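Local coordinates for dephospho-CoA kinase (Campylobacter jejuni subsp. jejuni serotype O:2, PDB 4ZO4), which probably catalyses the last step of coenzyme A biosynthesis, the ATP-dependent phosphorylation of the 3'-hydroxyl group of dephospho-CoA, at residues G17-A25 and A113-F121; E128-P139 and L172-T182. One frame throughout, in Å; residues are numbered along the deposited sequence.

Interaction 1: residues G17-A25 and A113-F121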
loop_
_atom_site.group_PDB
_atom_site.type_symbol
_atom_site.label_atom_id
_atom_site.label_comp_id
_atom_site.label_asym_id
_atom_site.label_seq_id
_atom_site.Cartn_x
_atom_site.Cartn_y
_atom_site.Cartn_z
ATOM N N GLY A 17 -9.958 -7.240 -26.256
ATOM C CA GLY A 17 -9.559 -8.652 -26.289
ATOM C C GLY A 17 -10.572 -9.537 -25.582
ATOM O O GLY A 17 -10.988 -10.581 -26.086
ATOM N N LYS A 18 -10.995 -9.072 -24.420
ATOM C CA LYS A 18 -11.946 -9.755 -23.585
ATOM C C LYS A 18 -13.365 -9.802 -24.192
ATOM O O LYS A 18 -14.082 -10.812 -24.082
ATOM C CB LYS A 18 -11.995 -8.973 -22.285
ATOM C CG LYS A 18 -12.648 -9.658 -21.106
ATOM C CD LYS A 18 -12.462 -8.826 -19.833
ATOM C CE LYS A 18 -12.894 -7.363 -20.001
ATOM N NZ LYS A 18 -13.277 -6.734 -18.710
ATOM N N SER A 19 -13.788 -8.697 -24.803
ATOM C CA SER A 19 -15.175 -8.540 -25.252
ATOM C C SER A 19 -15.410 -9.249 -26.579
ATOM O O SER A 19 -16.516 -9.723 -26.861
ATOM C CB SER A 19 -15.506 -7.072 -25.415
ATOM O OG SER A 19 -14.575 -6.482 -26.300
ATOM N N THR A 20 -14.373 -9.285 -27.405
ATOM C CA THR A 20 -14.418 -10.031 -28.646
ATOM C C THR A 20 -14.491 -11.538 -28.373
ATOM O O THR A 20 -15.346 -12.219 -28.947
ATOM C CB THR A 20 -13.201 -9.713 -29.521
ATOM O OG1 THR A 20 -13.360 -8.420 -30.122
ATOM C CG2 THR A 20 -13.028 -10.775 -30.605
ATOM N N PHE A 21 -13.624 -12.058 -27.499
ATOM C CA PHE A 21 -13.683 -13.475 -27.130
ATOM C C PHE A 21 -15.038 -13.837 -26.572
ATOM O O PHE A 21 -15.469 -14.984 -26.681
ATOM C CB PHE A 21 -12.649 -13.845 -26.094
ATOM C CG PHE A 21 -12.673 -15.299 -25.722
ATOM C CD1 PHE A 21 -11.728 -16.168 -26.225
ATOM C CD2 PHE A 21 -13.635 -15.797 -24.868
ATOM C CE1 PHE A 21 -11.756 -17.512 -25.895
ATOM C CE2 PHE A 21 -13.663 -17.134 -24.524
ATOM C CZ PHE A 21 -12.719 -17.990 -25.033
ATOM N N ILE A 22 -15.704 -12.858 -25.972
ATOM C CA ILE A 22 -17.071 -13.047 -25.444
ATOM C C ILE A 22 -18.164 -12.909 -26.505
ATOM O O ILE A 22 -19.143 -13.664 -26.491
ATOM C CB ILE A 22 -17.328 -12.091 -24.263
ATOM C CG1 ILE A 22 -16.482 -12.545 -23.050
ATOM C CG2 ILE A 22 -18.818 -12.004 -23.926
ATOM C CD1 ILE A 22 -16.901 -13.873 -22.444
ATOM N N GLU A 23 -17.999 -11.966 -27.430
ATOM C CA GLU A 23 -18.928 -11.839 -28.541
ATOM C C GLU A 23 -18.962 -13.145 -29.338
ATOM O O GLU A 23 -20.027 -13.645 -29.689
ATOM C CB GLU A 23 -18.534 -10.676 -29.447
ATOM C CG GLU A 23 -19.251 -10.684 -30.787
ATOM C CD GLU A 23 -20.756 -10.872 -30.633
ATOM O OE1 GLU A 23 -21.404 -9.993 -30.021
ATOM O OE2 GLU A 23 -21.292 -11.899 -31.116
ATOM N N ILE A 24 -17.787 -13.694 -29.598
ATOM C CA ILE A 24 -17.648 -14.963 -30.307
ATOM C C ILE A 24 -18.155 -16.163 -29.475
ATOM O O ILE A 24 -18.776 -17.070 -30.005
ATOM C CB ILE A 24 -16.174 -15.146 -30.760
ATOM C CG1 ILE A 24 -15.848 -14.111 -31.860
ATOM C CG2 ILE A 24 -15.904 -16.569 -31.225
ATOM C CD1 ILE A 24 -14.382 -13.721 -31.984
ATOM N N ALA A 25 -17.909 -16.169 -28.169
ATOM C CA ALA A 25 -18.388 -17.267 -27.326
ATOM C C ALA A 25 -19.926 -17.316 -27.269
ATOM O O ALA A 25 -20.528 -18.401 -27.228
ATOM C CB ALA A 25 -17.807 -17.132 -25.941
ATOM N N ALA A 113 -20.050 -25.865 -20.750
ATOM C CA ALA A 113 -18.989 -24.881 -20.536
ATOM C C ALA A 113 -19.552 -23.481 -20.565
ATOM O O ALA A 113 -20.462 -23.194 -21.379
ATOM C CB ALA A 113 -17.901 -25.006 -21.585
ATOM N N PHE A 114 -19.003 -22.637 -19.673
ATOM C CA PHE A 114 -19.377 -21.228 -19.535
ATOM C C PHE A 114 -18.174 -20.317 -19.174
ATOM O O PHE A 114 -17.152 -20.771 -18.639
ATOM C CB PHE A 114 -20.521 -21.061 -18.512
ATOM C CG PHE A 114 -20.124 -21.340 -17.082
ATOM C CD1 PHE A 114 -19.816 -20.300 -16.211
ATOM C CD2 PHE A 114 -20.082 -22.647 -16.594
ATOM C CE1 PHE A 114 -19.456 -20.560 -14.895
ATOM C CE2 PHE A 114 -19.723 -22.915 -15.275
ATOM C CZ PHE A 114 -19.411 -21.867 -14.424
ATOM N N PHE A 115 -18.337 -19.025 -19.467
ATOM C CA PHE A 115 -17.276 -18.030 -19.373
ATOM C C PHE A 115 -17.640 -16.831 -18.468
ATOM O O PHE A 115 -18.631 -16.128 -18.687
ATOM C CB PHE A 115 -16.891 -17.572 -20.791
ATOM C CG PHE A 115 -16.300 -18.683 -21.632
ATOM C CD1 PHE A 115 -14.990 -19.093 -21.425
ATOM C CD2 PHE A 115 -17.065 -19.352 -22.589
ATOM C CE1 PHE A 115 -14.440 -20.133 -22.155
ATOM C CE2 PHE A 115 -16.519 -20.402 -23.320
ATOM C CZ PHE A 115 -15.200 -20.788 -23.101
ATOM N N VAL A 116 -16.839 -16.630 -17.432
ATOM C CA VAL A 116 -16.963 -15.474 -16.545
ATOM C C VAL A 116 -16.036 -14.408 -17.096
ATOM O O VAL A 116 -14.802 -14.475 -16.954
ATOM C CB VAL A 116 -16.525 -15.814 -15.094
ATOM C CG1 VAL A 116 -16.690 -14.621 -14.183
ATOM C CG2 VAL A 116 -17.294 -17.017 -14.543
ATOM N N GLU A 117 -16.604 -13.436 -17.772
ATOM C CA GLU A 117 -15.790 -12.317 -18.203
ATOM C C GLU A 117 -15.310 -11.586 -16.944
ATOM O O GLU A 117 -16.109 -11.347 -16.033
ATOM C CB GLU A 117 -16.613 -11.393 -19.105
ATOM C CG GLU A 117 -15.954 -10.049 -19.347
ATOM C CD GLU A 117 -16.593 -9.284 -20.484
ATOM O OE1 GLU A 117 -17.740 -9.611 -20.862
ATOM O OE2 GLU A 117 -15.932 -8.349 -20.990
ATOM N N ILE A 118 -14.028 -11.233 -16.877
ATOM C CA ILE A 118 -13.499 -10.558 -15.669
ATOM C C ILE A 118 -12.300 -9.646 -15.958
ATOM O O ILE A 118 -11.367 -10.053 -16.641
ATOM C CB ILE A 118 -13.141 -11.604 -14.592
ATOM C CG1 ILE A 118 -12.764 -10.947 -13.265
ATOM C CG2 ILE A 118 -12.015 -12.504 -15.051
ATOM C CD1 ILE A 118 -12.561 -11.926 -12.124
ATOM N N PRO A 119 -12.327 -8.393 -15.467
ATOM C CA PRO A 119 -11.140 -7.515 -15.539
ATOM C C PRO A 119 -9.916 -8.098 -14.878
ATOM O O PRO A 119 -9.991 -8.616 -13.773
ATOM C CB PRO A 119 -11.562 -6.257 -14.792
ATOM C CG PRO A 119 -13.064 -6.268 -14.756
ATOM C CD PRO A 119 -13.514 -7.689 -14.954
ATOM N N LEU A 120 -8.789 -8.013 -15.565
ATOM C CA LEU A 120 -7.592 -8.742 -15.165
ATOM C C LEU A 120 -7.271 -8.558 -13.695
ATOM O O LEU A 120 -6.948 -9.538 -13.041
ATOM C CB LEU A 120 -6.391 -8.366 -16.052
ATOM C CG LEU A 120 -5.039 -9.067 -15.836
ATOM C CD1 LEU A 120 -5.161 -10.580 -15.893
ATOM C CD2 LEU A 120 -4.004 -8.595 -16.846
ATOM N N PHE A 121 -7.345 -7.327 -13.170
ATOM C CA PHE A 121 -6.977 -7.094 -11.754
ATOM C C PHE A 121 -8.188 -6.932 -10.832
ATOM O O PHE A 121 -8.251 -6.027 -10.035
ATOM C CB PHE A 121 -6.022 -5.903 -11.631
ATOM C CG PHE A 121 -4.735 -6.085 -12.375
ATOM C CD1 PHE A 121 -4.638 -5.721 -13.713
ATOM C CD2 PHE A 121 -3.620 -6.618 -11.736
ATOM C CE1 PHE A 121 -3.460 -5.890 -14.403
ATOM C CE2 PHE A 121 -2.444 -6.794 -12.421
ATOM C CZ PHE A 121 -2.364 -6.435 -13.762
#
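F21 and F115 form the tight, buried end of this contact between helix 17-25 and strand 114-117. They make a T-shaped stack. The edge of F21, at CE2, stands over one face of F115, displaced toward the rim of that ring. The centroids are 5.3 Å apart and the planes meet at 76°. F21 has its CG anti to the backbone N (chi1 -179°), which carries the ring down from the helix to F115. A25 CB approaches the same F115 ring obliquely, 4.1 Å from F115 CD2. I22 fills the middle: its CD1 lies 4.1 Å from F115 CB, and its CG1 packs beside the E117 carboxylate.

The other end is looser and partly exposed. K18 and E117 cross at about a right angle, and the aliphatic part of the lysine does most of the touching, with K18 CE 3.3 Å from E117 OE2. The salt bridge from K18 NZ to E117 OE2 is long, at 3.9 Å. K18 turns at its third torsion, which brings NZ close to P119. No hydrogen bond joins the two segments. K18 and S19 belong to the predicted ATP-binding P-loop.

The helix runs nearly antiparallel to the strand, at 154°, across one face of the parallel sheet. Strands 31-34 and 7-12 flank strand 114-117. Helix 185-200 packs on F21, and helix 82-109 covers F114 and V116 on the other face.

Interaction 2: residues E128-P139 and L172-T182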
loop_
_atom_site.group_PDB
_atom_site.type_symbol
_atom_site.label_atom_id
_atom_site.label_comp_id
_atom_site.label_asym_id
_atom_site.label_seq_id
_atom_site.Cartn_x
_atom_site.Cartn_y
_atom_site.Cartn_z
ATOM N N GLU A 128 -8.692 -17.996 -9.092
ATOM C CA GLU A 128 -7.902 -18.972 -9.866
ATOM C C GLU A 128 -8.243 -20.421 -9.490
ATOM O O GLU A 128 -8.056 -21.345 -10.288
ATOM C CB GLU A 128 -6.389 -18.763 -9.682
ATOM C CG GLU A 128 -5.909 -17.318 -9.537
ATOM C CD GLU A 128 -5.542 -16.945 -8.107
ATOM O OE1 GLU A 128 -4.783 -17.705 -7.462
ATOM O OE2 GLU A 128 -5.999 -15.881 -7.634
ATOM N N ASN A 129 -8.750 -20.597 -8.276
ATOM C CA ASN A 129 -8.961 -21.907 -7.690
ATOM C C ASN A 129 -10.336 -22.454 -8.029
ATOM O O ASN A 129 -10.618 -23.630 -7.774
ATOM C CB ASN A 129 -8.835 -21.815 -6.170
ATOM C CG ASN A 129 -7.736 -20.873 -5.743
ATOM O OD1 ASN A 129 -8.009 -19.775 -5.249
ATOM N ND2 ASN A 129 -6.482 -21.272 -5.970
ATOM N N LEU A 130 -11.188 -21.596 -8.591
ATOM C CA LEU A 130 -12.561 -21.966 -8.913
ATOM C C LEU A 130 -12.643 -22.690 -10.254
ATOM O O LEU A 130 -13.478 -23.571 -10.419
ATOM C CB LEU A 130 -13.472 -20.730 -8.929
ATOM C CG LEU A 130 -13.367 -19.817 -7.710
ATOM C CD1 LEU A 130 -14.447 -18.743 -7.703
ATOM C CD2 LEU A 130 -13.416 -20.642 -6.433
ATOM N N GLY A 131 -11.785 -22.319 -11.201
ATOM C CA GLY A 131 -11.812 -22.893 -12.536
ATOM C C GLY A 131 -10.534 -22.636 -13.306
ATOM O O GLY A 131 -9.449 -22.559 -12.722
ATOM N N LYS A 132 -10.671 -22.499 -14.621
ATOM C CA LYS A 132 -9.540 -22.211 -15.503
ATOM C C LYS A 132 -9.520 -20.775 -16.076
ATOM O O LYS A 132 -10.564 -20.171 -16.420
ATOM C CB LYS A 132 -9.484 -23.235 -16.646
ATOM C CG LYS A 132 -8.527 -24.374 -16.357
ATOM C CD LYS A 132 -9.121 -25.729 -16.664
ATOM C CE LYS A 132 -8.253 -26.840 -16.096
ATOM N NZ LYS A 132 -9.094 -28.037 -15.809
ATOM N N VAL A 133 -8.310 -20.260 -16.218
ATOM C CA VAL A 133 -8.132 -18.874 -16.536
ATOM C C VAL A 133 -7.590 -18.718 -17.944
ATOM O O VAL A 133 -6.529 -19.266 -18.278
ATOM C CB VAL A 133 -7.155 -18.239 -15.542
ATOM C CG1 VAL A 133 -7.260 -16.725 -15.573
ATOM C CG2 VAL A 133 -7.456 -18.759 -14.167
ATOM N N ILE A 134 -8.301 -17.922 -18.736
ATOM C CA ILE A 134 -7.977 -17.669 -20.144
ATOM C C ILE A 134 -7.535 -16.220 -20.271
ATOM O O ILE A 134 -8.337 -15.288 -20.111
ATOM C CB ILE A 134 -9.229 -17.847 -21.057
ATOM C CG1 ILE A 134 -9.673 -19.308 -21.114
ATOM C CG2 ILE A 134 -8.983 -17.334 -22.489
ATOM C CD1 ILE A 134 -10.947 -19.513 -21.919
ATOM N N VAL A 135 -6.266 -16.013 -20.555
ATOM C CA VAL A 135 -5.794 -14.665 -20.705
ATOM C C VAL A 135 -5.542 -14.378 -22.171
ATOM O O VAL A 135 -4.775 -15.093 -22.837
ATOM C CB VAL A 135 -4.506 -14.406 -19.901
ATOM C CG1 VAL A 135 -4.102 -12.942 -20.050
ATOM C CG2 VAL A 135 -4.706 -14.752 -18.433
ATOM N N ILE A 136 -6.177 -13.325 -22.657
ATOM C CA ILE A 136 -5.870 -12.793 -23.955
ATOM C C ILE A 136 -4.822 -11.708 -23.807
ATOM O O ILE A 136 -5.077 -10.639 -23.241
ATOM C CB ILE A 136 -7.106 -12.227 -24.641
ATOM C CG1 ILE A 136 -8.174 -13.321 -24.709
ATOM C CG2 ILE A 136 -6.721 -11.774 -26.034
ATOM C CD1 ILE A 136 -9.576 -12.808 -24.883
ATOM N N TYR A 137 -3.653 -12.015 -24.349
ATOM C CA TYR A 137 -2.442 -11.275 -24.146
ATOM C C TYR A 137 -1.997 -10.595 -25.443
ATOM O O TYR A 137 -1.980 -11.227 -26.509
ATOM C CB TYR A 137 -1.362 -12.256 -23.717
ATOM C CG TYR A 137 -0.027 -11.646 -23.409
ATOM C CD1 TYR A 137 0.069 -10.443 -22.691
ATOM C CD2 TYR A 137 1.148 -12.293 -23.771
ATOM C CE1 TYR A 137 1.295 -9.907 -22.369
ATOM C CE2 TYR A 137 2.387 -11.762 -23.450
ATOM C CZ TYR A 137 2.445 -10.568 -22.745
ATOM O OH TYR A 137 3.660 -10.009 -22.426
ATOM N N THR A 138 -1.640 -9.314 -25.334
ATOM C CA THR A 138 -0.968 -8.567 -26.393
ATOM C C THR A 138 0.432 -8.083 -25.944
ATOM O O THR A 138 0.546 -7.075 -25.276
ATOM C CB THR A 138 -1.823 -7.360 -26.780
ATOM O OG1 THR A 138 -3.192 -7.775 -26.956
ATOM C CG2 THR A 138 -1.292 -6.738 -28.047
ATOM N N PRO A 139 1.506 -8.798 -26.307
ATOM C CA PRO A 139 2.844 -8.396 -25.848
ATOM C C PRO A 139 3.133 -6.927 -26.108
ATOM O O PRO A 139 2.578 -6.345 -27.034
ATOM C CB PRO A 139 3.796 -9.235 -26.703
ATOM C CG PRO A 139 2.980 -10.318 -27.296
ATOM C CD PRO A 139 1.564 -9.829 -27.355
ATOM N N LEU A 172 0.272 -13.408 -15.865
ATOM C CA LEU A 172 0.204 -14.615 -16.696
ATOM C C LEU A 172 0.732 -15.843 -15.944
ATOM O O LEU A 172 0.251 -16.960 -16.130
ATOM C CB LEU A 172 1.015 -14.414 -17.965
ATOM C CG LEU A 172 0.582 -13.269 -18.879
ATOM C CD1 LEU A 172 1.514 -13.221 -20.078
ATOM C CD2 LEU A 172 -0.862 -13.402 -19.354
ATOM N N LYS A 173 1.712 -15.632 -15.083
ATOM C CA LYS A 173 2.189 -16.673 -14.171
ATOM C C LYS A 173 1.054 -17.465 -13.517
ATOM O O LYS A 173 1.295 -18.556 -12.993
ATOM C CB LYS A 173 3.076 -16.058 -13.074
ATOM C CG LYS A 173 4.161 -15.114 -13.622
ATOM C CD LYS A 173 5.464 -15.145 -12.862
ATOM C CE LYS A 173 6.575 -14.481 -13.667
ATOM N NZ LYS A 173 7.800 -14.246 -12.826
ATOM N N LYS A 174 -0.166 -16.916 -13.538
ATOM C CA LYS A 174 -1.353 -17.590 -13.008
ATOM C C LYS A 174 -2.465 -17.958 -14.034
ATOM O O LYS A 174 -3.498 -18.487 -13.659
ATOM C CB LYS A 174 -1.936 -16.758 -11.851
ATOM C CG LYS A 174 -1.124 -16.832 -10.559
ATOM C CD LYS A 174 -1.628 -15.831 -9.519
ATOM C CE LYS A 174 -0.910 -14.486 -9.622
ATOM N NZ LYS A 174 -1.442 -13.443 -8.684
ATOM N N ALA A 175 -2.245 -17.706 -15.314
ATOM C CA ALA A 175 -3.104 -18.249 -16.394
ATOM C C ALA A 175 -2.877 -19.738 -16.709
ATOM O O ALA A 175 -1.735 -20.230 -16.663
ATOM C CB ALA A 175 -2.886 -17.456 -17.673
ATOM N N ASP A 176 -3.965 -20.435 -17.062
ATOM C CA ASP A 176 -3.874 -21.794 -17.636
ATOM C C ASP A 176 -3.688 -21.731 -19.156
ATOM O O ASP A 176 -2.933 -22.501 -19.731
ATOM C CB ASP A 176 -5.134 -22.616 -17.353
ATOM C CG ASP A 176 -5.492 -22.676 -15.879
ATOM O OD1 ASP A 176 -4.713 -23.271 -15.112
ATOM O OD2 ASP A 176 -6.567 -22.139 -15.512
ATOM N N PHE A 177 -4.389 -20.803 -19.795
ATOM C CA PHE A 177 -4.438 -20.715 -21.244
ATOM C C PHE A 177 -4.260 -19.272 -21.695
ATOM O O PHE A 177 -5.041 -18.405 -21.345
ATOM C CB PHE A 177 -5.788 -21.241 -21.759
ATOM C CG PHE A 177 -6.176 -22.586 -21.196
ATOM C CD1 PHE A 177 -5.284 -23.663 -21.248
ATOM C CD2 PHE A 177 -7.436 -22.796 -20.650
ATOM C CE1 PHE A 177 -5.629 -24.911 -20.742
ATOM C CE2 PHE A 177 -7.796 -24.045 -20.152
ATOM C CZ PHE A 177 -6.889 -25.100 -20.188
ATOM N N ILE A 178 -3.231 -19.053 -22.493
ATOM C CA ILE A 178 -2.891 -17.760 -23.044
ATOM C C ILE A 178 -3.174 -17.762 -24.534
ATOM O O ILE A 178 -2.570 -18.522 -25.274
ATOM C CB ILE A 178 -1.371 -17.452 -22.872
ATOM C CG1 ILE A 178 -0.965 -17.540 -21.396
ATOM C CG2 ILE A 178 -1.028 -16.068 -23.432
ATOM C CD1 ILE A 178 0.478 -17.154 -21.099
ATOM N N ILE A 179 -4.057 -16.881 -24.966
ATOM C CA ILE A 179 -4.300 -16.612 -26.372
ATOM C C ILE A 179 -3.557 -15.358 -26.792
ATOM O O ILE A 179 -3.957 -14.261 -26.431
ATOM C CB ILE A 179 -5.798 -16.368 -26.583
ATOM C CG1 ILE A 179 -6.565 -17.666 -26.280
ATOM C CG2 ILE A 179 -6.085 -15.836 -27.987
ATOM C CD1 ILE A 179 -8.069 -17.540 -26.427
ATOM N N LYS A 180 -2.470 -15.529 -27.550
ATOM C CA LYS A 180 -1.691 -14.416 -28.147
ATOM C C LYS A 180 -2.649 -13.513 -28.917
ATOM O O LYS A 180 -3.798 -13.863 -29.115
ATOM C CB LYS A 180 -0.612 -14.974 -29.091
ATOM C CG LYS A 180 0.805 -14.457 -28.901
ATOM C CD LYS A 180 1.271 -14.555 -27.446
ATOM C CE LYS A 180 2.643 -15.206 -27.304
ATOM N NZ LYS A 180 2.524 -16.698 -27.210
ATOM N N ASN A 181 -2.199 -12.335 -29.315
ATOM C CA ASN A 181 -3.079 -11.361 -29.968
ATOM C C ASN A 181 -2.232 -10.287 -30.618
ATOM O O ASN A 181 -2.452 -9.089 -30.434
ATOM C CB ASN A 181 -4.029 -10.724 -28.952
ATOM C CG ASN A 181 -5.027 -9.776 -29.595
ATOM O OD1 ASN A 181 -5.303 -9.875 -30.783
ATOM N ND2 ASN A 181 -5.577 -8.853 -28.804
ATOM N N THR A 182 -1.243 -10.738 -31.373
ATOM C CA THR A 182 -0.247 -9.859 -31.937
ATOM C C THR A 182 -0.622 -9.442 -33.339
ATOM O O THR A 182 -0.284 -8.343 -33.771
ATOM C CB THR A 182 1.118 -10.548 -31.979
ATOM O OG1 THR A 182 1.532 -10.838 -30.636
ATOM C CG2 THR A 182 2.149 -9.644 -32.624
#
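L172 points its CD1 methyl straight at one face of the Y137 ring, 3.7 Å from the centroid and 7° off the normal. This is a CH-pi contact. A chi1 of -178° sets the Y137 ring on the side of its own carbonyl, where the chain runs on to P139. The backbone N of P139 lies over the opposite face, so the ring is sandwiched between it and the L172 methyl. The other L172 methyl, CD2, packs on V135 CG1. V135 CG2 meets A175 CB, so the two branches of V135 are divided between L172 and A175.

I134, I136, F177 and I179 lie on the other face of the sheet. The CG1 of I134 comes to the edge of the F177 ring, 4.2 Å from F177 CD2, and its CG2 meets I179 CD1. K132 CG reaches the F177 ring obliquely.

D176 fastens the start of the strand pair. Its OD2 accepts from V133 N at 2.7 Å through the anti lone pair. V133 O in turn receives both D176 N and F177 N, the latter at 3.0 Å. Parallel strand bonding then continues through V135 N to F177 O, I179 N to V135 O, and Y137 N to I179 O. At the far end N181 ND2 makes a weak bond of 3.2 Å to T138 OG1.

Helices 144-151 and 155-172 join strands 132-136 and 177-179 in a beta-alpha-beta crossover at the edge of the P-loop kinase sheet. Strand 177-179 is outermost, and strand 132-136 lies between it and strand 7-12. Helix 185-200 touches I136, I179 and N181, and helix 15-27 lies over the face carrying I134, I136 and I179.

How the interactions relate
Interactions 1 and 2 use the same parallel sheet, and their centres are 11 Å apart. Strand 7-12 separates strands 114-117 and 132-136, but side chains bridge the gap beneath the helix that follows the P-loop. F115 CE1 lies 3.6 Å from I134 CD1. F21 links the two contacts directly: its CE1 is 3.7 Å from I179 CD1, and its CB is 3.5 Å from I136 CD1. I136 also packs beside G17 of the predicted ATP site. Interaction 1 thus includes part of that site, while interaction 2 adds the outer strand pair beside it. The helix after the predicted P-loop packs over the strands that flank strand 7-12 on either side, 114-117 and 132-136.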